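Local coordinates for protein proteophosphoglycan (Silicibacter pomeroyi DSS-3, PDB 2RE3) that is of unknown function but, as a member of the DUF1285 family, is possibly involved in signal transduction, at residues L112-H117 with Y161-L166. Residues are numbered along the deposited sequence; the frame is centred on the assembly and turned at random.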
ATOM      1  N   LEU A 112      11.308   8.995  -7.299  1.00 25.61           N
ATOM      2  CA  LEU A 112       9.845   9.015  -7.270  1.00 25.72           C
ATOM      3  C   LEU A 112       9.372   8.880  -5.825  1.00 24.20           C
ATOM      4  O   LEU A 112       9.623   7.862  -5.182  1.00 26.75           O
ATOM      5  CB  LEU A 112       9.256   7.878  -8.127  1.00 24.67           C
ATOM      6  CG  LEU A 112       9.635   7.790  -9.609  1.00 23.96           C
ATOM      7  CD1 LEU A 112       9.026   6.524 -10.278  1.00 18.60           C
ATOM      8  CD2 LEU A 112       9.175   9.017 -10.326  1.00 21.27           C
ATOM      9  N   THR A 113       8.709   9.920  -5.315  1.00 25.34           N
ATOM     10  CA  THR A 113       8.104   9.886  -3.985  1.00 24.76           C
ATOM     11  C   THR A 113       6.575   9.777  -4.081  1.00 25.13           C
ATOM     12  O   THR A 113       5.887  10.631  -4.660  1.00 27.26           O
ATOM     13  CB  THR A 113       8.528  11.075  -3.146  1.00 24.59           C
ATOM     14  OG1 THR A 113       9.938  11.007  -2.964  1.00 27.13           O
ATOM     15  CG2 THR A 113       7.850  11.040  -1.769  1.00 23.58           C
ATOM     16  N   PHE A 114       6.060   8.695  -3.512  1.00 25.44           N
ATOM     17  CA  PHE A 114       4.637   8.405  -3.543  1.00 26.07           C
ATOM     18  C   PHE A 114       3.987   8.809  -2.226  1.00 26.98           C
ATOM     19  O   PHE A 114       4.615   8.723  -1.169  1.00 29.30           O
ATOM     20  CB  PHE A 114       4.428   6.925  -3.727  1.00 26.83           C
ATOM     21  CG  PHE A 114       4.780   6.423  -5.083  1.00 29.36           C
ATOM     22  CD1 PHE A 114       6.062   6.045  -5.378  1.00 29.16           C
ATOM     23  CD2 PHE A 114       3.811   6.304  -6.061  1.00 30.22           C
ATOM     24  CE1 PHE A 114       6.376   5.573  -6.617  1.00 31.45           C
ATOM     25  CE2 PHE A 114       4.127   5.815  -7.301  1.00 31.47           C
ATOM     26  CZ  PHE A 114       5.414   5.457  -7.580  1.00 31.61           C
ATOM     27  N   THR A 115       2.743   9.248  -2.312  1.00 25.83           N
ATOM     28  CA  THR A 115       1.893   9.486  -1.172  1.00 26.66           C
ATOM     29  C   THR A 115       0.687   8.559  -1.307  1.00 28.06           C
ATOM     30  O   THR A 115       0.134   8.428  -2.427  1.00 28.69           O
ATOM     31  CB  THR A 115       1.441  10.951  -1.140  1.00 27.67           C
ATOM     32  OG1 THR A 115       2.610  11.772  -1.011  1.00 28.75           O
ATOM     33  CG2 THR A 115       0.474  11.230   0.028  1.00 22.22           C
ATOM     34  N   THR A 116       0.333   7.901  -0.186  1.00 25.92           N
ATOM     35  CA  THR A 116      -0.797   6.969  -0.090  1.00 25.86           C
ATOM     36  C   THR A 116      -2.063   7.680   0.371  1.00 27.61           C
ATOM     37  O   THR A 116      -2.023   8.843   0.807  1.00 31.03           O
ATOM     38  CB  THR A 116      -0.508   5.825   0.929  1.00 27.99           C
ATOM     39  OG1 THR A 116      -0.436   6.378   2.254  1.00 23.58           O
ATOM     40  CG2 THR A 116       0.828   5.073   0.581  1.00 22.50           C
ATOM     41  N   HIS A 117      -3.193   6.983   0.312  1.00 26.65           N
ATOM     42  CA  HIS A 117      -4.489   7.606   0.654  1.00 24.23           C
ATOM     43  C   HIS A 117      -4.649   7.889   2.151  1.00 24.20           C
ATOM     44  O   HIS A 117      -5.603   8.509   2.562  1.00 25.40           O
ATOM     45  CB  HIS A 117      -5.665   6.781   0.092  1.00 21.61           C
ATOM     46  CG  HIS A 117      -5.978   5.524   0.856  1.00 27.72           C
ATOM     47  ND1 HIS A 117      -5.079   4.480   1.004  1.00 21.91           N
ATOM     48  CD2 HIS A 117      -7.121   5.131   1.484  1.00 24.75           C
ATOM     49  CE1 HIS A 117      -5.661   3.505   1.684  1.00 26.64           C
ATOM     50  NE2 HIS A 117      -6.891   3.883   2.006  1.00 24.06           N
ATOM     51  N   TYR A 161      -0.688   6.846 -14.892  1.00 36.72           N
ATOM     52  CA  TYR A 161      -0.545   7.460 -16.190  1.00 36.67           C
ATOM     53  C   TYR A 161       0.525   8.537 -16.171  1.00 35.70           C
ATOM     54  O   TYR A 161       1.266   8.687 -17.132  1.00 37.26           O
ATOM     55  CB  TYR A 161      -1.913   7.890 -16.732  1.00 38.89           C
ATOM     56  CG  TYR A 161      -2.627   6.702 -17.359  1.00 41.96           C
ATOM     57  CD1 TYR A 161      -2.023   5.992 -18.405  1.00 43.89           C
ATOM     58  CD2 TYR A 161      -3.863   6.259 -16.904  1.00 41.99           C
ATOM     59  CE1 TYR A 161      -2.632   4.886 -18.985  1.00 44.63           C
ATOM     60  CE2 TYR A 161      -4.489   5.140 -17.491  1.00 42.25           C
ATOM     61  CZ  TYR A 161      -3.857   4.465 -18.532  1.00 42.78           C
ATOM     62  OH  TYR A 161      -4.409   3.370 -19.146  1.00 42.90           O
ATOM     63  N   ARG A 162       0.691   9.221 -15.052  1.00 35.70           N
ATOM     64  CA  ARG A 162       1.817  10.143 -14.913  1.00 37.70           C
ATOM     65  C   ARG A 162       3.164   9.412 -14.906  1.00 34.73           C
ATOM     66  O   ARG A 162       4.137   9.934 -15.410  1.00 37.60           O
ATOM     67  CB  ARG A 162       1.671  11.003 -13.659  1.00 38.81           C
ATOM     68  CG  ARG A 162       0.449  11.946 -13.689  1.00 42.75           C
ATOM     69  CD  ARG A 162       0.284  12.651 -12.339  1.00 44.60           C
ATOM     70  NE  ARG A 162       1.514  13.371 -11.988  1.00 50.90           N
ATOM     71  CZ  ARG A 162       1.832  13.827 -10.774  1.00 53.71           C
ATOM     72  NH1 ARG A 162       1.003  13.665  -9.741  1.00 56.39           N
ATOM     73  NH2 ARG A 162       2.997  14.457 -10.593  1.00 53.56           N
ATOM     74  N   LEU A 163       3.219   8.211 -14.342  1.00 31.80           N
ATOM     75  CA  LEU A 163       4.434   7.396 -14.381  1.00 29.76           C
ATOM     76  C   LEU A 163       4.773   6.903 -15.802  1.00 28.43           C
ATOM     77  O   LEU A 163       5.924   6.862 -16.183  1.00 28.17           O
ATOM     78  CB  LEU A 163       4.327   6.203 -13.438  1.00 28.72           C
ATOM     79  CG  LEU A 163       4.401   6.423 -11.925  1.00 30.42           C
ATOM     80  CD1 LEU A 163       4.464   5.068 -11.198  1.00 27.00           C
ATOM     81  CD2 LEU A 163       5.592   7.308 -11.538  1.00 27.50           C
HETATM   82  N   MSE A 164       3.783   6.555 -16.606  1.00 27.67           N
HETATM   83  CA  MSE A 164       4.077   6.181 -17.987  1.00 27.43           C
HETATM   84  C   MSE A 164       4.936   7.238 -18.659  1.00 28.21           C
HETATM   85  O   MSE A 164       5.822   6.907 -19.428  1.00 32.12           O
HETATM   86  CB  MSE A 164       2.799   5.988 -18.799  1.00 26.27           C
HETATM   87  CG  MSE A 164       1.922   4.841 -18.321  1.00 25.56           C
HETATM   88 SE   MSE A 164       2.754   3.144 -18.637  0.75 30.02          SE
HETATM   89  CE  MSE A 164       2.795   3.461 -20.602  1.00 14.63           C
ATOM     90  N   ASP A 165       4.680   8.505 -18.365  1.00 27.29           N
ATOM     91  CA  ASP A 165       5.400   9.607 -18.995  1.00 26.83           C
ATOM     92  C   ASP A 165       6.803   9.831 -18.405  1.00 24.44           C
ATOM     93  O   ASP A 165       7.537  10.707 -18.860  1.00 21.67           O
ATOM     94  CB  ASP A 165       4.580  10.897 -18.865  1.00 28.43           C
ATOM     95  CG  ASP A 165       3.263  10.840 -19.615  1.00 30.45           C
ATOM     96  OD1 ASP A 165       3.257  10.303 -20.727  1.00 32.11           O
ATOM     97  OD2 ASP A 165       2.234  11.348 -19.100  1.00 38.36           O
ATOM     98  N   LEU A 166       7.160   9.052 -17.389  1.00 23.34           N
ATOM     99  CA  LEU A 166       8.462   9.154 -16.748  1.00 23.02           C
ATOM    100  C   LEU A 166       9.188   7.835 -16.851  1.00 22.20           C
ATOM    101  O   LEU A 166      10.195   7.619 -16.188  1.00 20.49           O
ATOM    102  CB  LEU A 166       8.306   9.581 -15.279  1.00 24.16           C
ATOM    103  CG  LEU A 166       7.779  11.021 -15.122  1.00 25.99           C
ATOM    104  CD1 LEU A 166       7.488  11.354 -13.670  1.00 24.29           C
ATOM    105  CD2 LEU A 166       8.759  12.020 -15.709  1.00 19.66           C
TER
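L163 sets CG anti to its backbone carbonyl carbon and beside the backbone N (chi1 -72°), and with chi2 extended (-172°) its methyl fork is directed toward L112 and F114, two residues apart on the strand, which share the same first torsion. L163 is the residue to look at first: it lies on helix 157-164, and its two methyls divide the work. CD2 goes to L112, whose CD1 lies 3.7 Å from L163 CD2 as the two leucines pass at a slant. CD1 goes to F114, approaching the ring from the opposite direction and meeting it at the edge, in the ring plane; F114 CZ stands 3.8 Å from L163 CD1, with CE2 next nearest. L166, three residues on, also points its CB toward the strand, and its CD1 lies 4.4 Å from L112 CD2, a looser touch than the other two. The backbone bond from L166 N to L163 O, 2.8 Å long, ties these two leucines together.

Strand 111-116 belongs to the mixed sheet of the C-terminal DUF1285 domain, so the contact seats the helix that follows strand 151-155 on that sheet. V101 of the adjoining strand 96-104 touches both F114 and L163, while L176 of strand 173-178 packs on L112 and L163, bringing the three-stranded antiparallel sheet into the same core. Trimming the fork to an alanine at L163 would probably leave the F114 edge and the L112 methyl without their helix partner and open a gap between helix and sheet. With no hydrogen bond or salt bridge joining the two segments, their direct hold on each other rests on the shape and burial of hydrocarbon, not on directed polar bonds.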